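PDB 2ESB: dual specificity protein phosphatase 18 from Homo sapiens, which removes phosphate from tyrosine, serine and threonine residues of proteins, preferring phosphotyrosine and doubly phosphorylated MAP kinase peptides to phosphothreonine ones. Local coordinates for residues Ala117-Tyr122 and Thr132-Cys137. Residues are numbered along the deposited sequence; the frame is centred on the assembly and turned at random.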
loop_
_atom_site.group_PDB
_atom_site.type_symbol
_atom_site.label_atom_id
_atom_site.label_comp_id
_atom_site.label_asym_id
_atom_site.label_seq_id
_atom_site.Cartn_x
_atom_site.Cartn_y
_atom_site.Cartn_z
ATOM N N ALA A 117 -0.845 6.142 -0.129
ATOM C CA ALA A 117 -0.697 7.135 -1.183
ATOM C C ALA A 117 -1.937 7.137 -2.063
ATOM O O ALA A 117 -2.453 8.199 -2.434
ATOM C CB ALA A 117 0.560 6.841 -2.035
ATOM N N TYR A 118 -2.420 5.947 -2.396
ATOM C CA TYR A 118 -3.606 5.836 -3.236
ATOM C C TYR A 118 -4.832 6.476 -2.583
ATOM O O TYR A 118 -5.560 7.239 -3.230
ATOM C CB TYR A 118 -3.890 4.366 -3.552
ATOM C CG TYR A 118 -5.274 4.130 -4.113
ATOM C CD1 TYR A 118 -5.589 4.473 -5.433
ATOM C CD2 TYR A 118 -6.286 3.625 -3.305
ATOM C CE1 TYR A 118 -6.890 4.322 -5.922
ATOM C CE2 TYR A 118 -7.580 3.467 -3.780
ATOM C CZ TYR A 118 -7.877 3.822 -5.084
ATOM O OH TYR A 118 -9.170 3.703 -5.526
ATOM N N LEU A 119 -5.063 6.163 -1.307
ATOM C CA LEU A 119 -6.217 6.714 -0.594
ATOM C C LEU A 119 -6.195 8.239 -0.558
ATOM O O LEU A 119 -7.235 8.880 -0.714
ATOM C CB LEU A 119 -6.288 6.168 0.834
ATOM C CG LEU A 119 -6.650 4.685 0.958
ATOM C CD1 LEU A 119 -6.579 4.241 2.414
ATOM C CD2 LEU A 119 -8.054 4.463 0.404
ATOM N N MET A 120 -5.019 8.828 -0.362
ATOM C CA MET A 120 -4.939 10.285 -0.336
ATOM C C MET A 120 -5.277 10.872 -1.697
ATOM O O MET A 120 -6.009 11.860 -1.800
ATOM C CB MET A 120 -3.536 10.765 0.062
ATOM C CG MET A 120 -3.152 10.493 1.509
ATOM S SD MET A 120 -1.666 11.431 1.983
ATOM C CE MET A 120 -0.402 10.537 1.038
ATOM N N LYS A 121 -4.745 10.264 -2.749
ATOM C CA LYS A 121 -4.982 10.790 -4.080
ATOM C C LYS A 121 -6.379 10.565 -4.621
ATOM O O LYS A 121 -6.956 11.468 -5.222
ATOM C CB LYS A 121 -3.961 10.228 -5.075
ATOM C CG LYS A 121 -4.077 10.871 -6.451
ATOM C CD LYS A 121 -3.021 10.403 -7.444
ATOM C CE LYS A 121 -3.144 11.197 -8.771
ATOM N NZ LYS A 121 -1.982 10.969 -9.709
ATOM N N TYR A 122 -6.946 9.385 -4.398
ATOM C CA TYR A 122 -8.264 9.105 -4.959
ATOM C C TYR A 122 -9.479 9.074 -4.042
ATOM O O TYR A 122 -10.609 8.983 -4.524
ATOM C CB TYR A 122 -8.203 7.803 -5.764
ATOM C CG TYR A 122 -7.532 7.996 -7.095
ATOM C CD1 TYR A 122 -6.189 7.690 -7.268
ATOM C CD2 TYR A 122 -8.231 8.553 -8.170
ATOM C CE1 TYR A 122 -5.549 7.936 -8.476
ATOM C CE2 TYR A 122 -7.597 8.805 -9.383
ATOM C CZ TYR A 122 -6.254 8.494 -9.524
ATOM O OH TYR A 122 -5.601 8.755 -10.701
ATOM N N THR A 132 -5.639 5.841 9.587
ATOM C CA THR A 132 -6.632 5.332 10.536
ATOM C C THR A 132 -7.513 4.294 9.850
ATOM O O THR A 132 -7.788 3.221 10.398
ATOM C CB THR A 132 -7.534 6.465 11.066
ATOM O OG1 THR A 132 -6.713 7.493 11.634
ATOM C CG2 THR A 132 -8.501 5.936 12.136
ATOM N N TRP A 133 -7.955 4.623 8.644
ATOM C CA TRP A 133 -8.800 3.726 7.868
ATOM C C TRP A 133 -8.071 2.423 7.529
ATOM O O TRP A 133 -8.588 1.334 7.769
ATOM C CB TRP A 133 -9.250 4.413 6.568
ATOM C CG TRP A 133 -10.040 3.492 5.649
ATOM C CD1 TRP A 133 -9.538 2.681 4.656
ATOM C CD2 TRP A 133 -11.445 3.224 5.712
ATOM N NE1 TRP A 133 -10.555 1.917 4.101
ATOM C CE2 TRP A 133 -11.732 2.233 4.735
ATOM C CE3 TRP A 133 -12.493 3.721 6.500
ATOM C CZ2 TRP A 133 -13.023 1.734 4.533
ATOM C CZ3 TRP A 133 -13.778 3.221 6.294
ATOM C CH2 TRP A 133 -14.029 2.240 5.320
ATOM N N THR A 134 -6.868 2.532 6.977
ATOM C CA THR A 134 -6.130 1.330 6.589
ATOM C C THR A 134 -5.813 0.447 7.787
ATOM O O THR A 134 -5.961 -0.783 7.726
ATOM C CB THR A 134 -4.834 1.698 5.812
ATOM O OG1 THR A 134 -5.184 2.471 4.651
ATOM C CG2 THR A 134 -4.103 0.438 5.350
ATOM N N LYS A 135 -5.390 1.072 8.880
ATOM C CA LYS A 135 -5.066 0.351 10.111
ATOM C C LYS A 135 -6.314 -0.390 10.625
ATOM O O LYS A 135 -6.216 -1.497 11.170
ATOM C CB LYS A 135 -4.549 1.349 11.158
ATOM C CG LYS A 135 -4.392 0.802 12.562
ATOM C CD LYS A 135 -3.017 0.246 12.799
ATOM C CE LYS A 135 -2.834 -0.070 14.272
ATOM N NZ LYS A 135 -1.496 -0.639 14.535
ATOM N N SER A 136 -7.483 0.218 10.449
ATOM C CA SER A 136 -8.734 -0.420 10.871
ATOM C C SER A 136 -8.989 -1.649 10.003
ATOM O O SER A 136 -9.492 -2.658 10.486
ATOM C CB SER A 136 -9.920 0.537 10.733
ATOM O OG SER A 136 -9.779 1.644 11.604
ATOM N N CYS A 137 -8.640 -1.569 8.722
ATOM C CA CYS A 137 -8.849 -2.707 7.829
ATOM C C CYS A 137 -7.800 -3.788 8.016
ATOM O O CYS A 137 -8.094 -4.973 7.875
ATOM C CB CYS A 137 -8.810 -2.278 6.364
ATOM S SG CYS A 137 -10.044 -1.090 5.872
#
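The CD1 methyl of Leu119 makes the closest approach to both Thr134 and Trp133, a compact example of two successive helices that touch, in these segments, through a single leucine. The tight part is buried: Leu119 CD1 lies 3.2 Å from Thr134 OG1, while the backbones stay apart, with 9.0 Å between Leu119 CA and Thr134 CA. That hydroxyl is not left to the methyl alone: chi1 of -58° sets OG1 beside the backbone N, where it hydrogen-bonds to the carbonyl of Ala130 one turn earlier in its own helix and keeps a polar partner while lying against a methyl group.

The looser, solvent-facing side is formed by the exposed Trp133. Its CD1 is 4.0 Å from Leu119 CD1, the methyl approaching the indole obliquely and the two side chains crossing at about a right angle. Trp133 NE1 hydrogen-bonds to the carbonyl of Ile23, which limits rotation of the ring, and Cys137 SG lies over one face, offset toward the rim.

Helices 110-122 and 127-137 thus meet within the phosphatase catalytic domain, where helices 83-95 and 145-159 also pack against 117-122, and strand 21-24, an outermost strand of the five-stranded mixed sheet, meets Leu119 through Ile23 and Thr24 and Cys137 through Ile23.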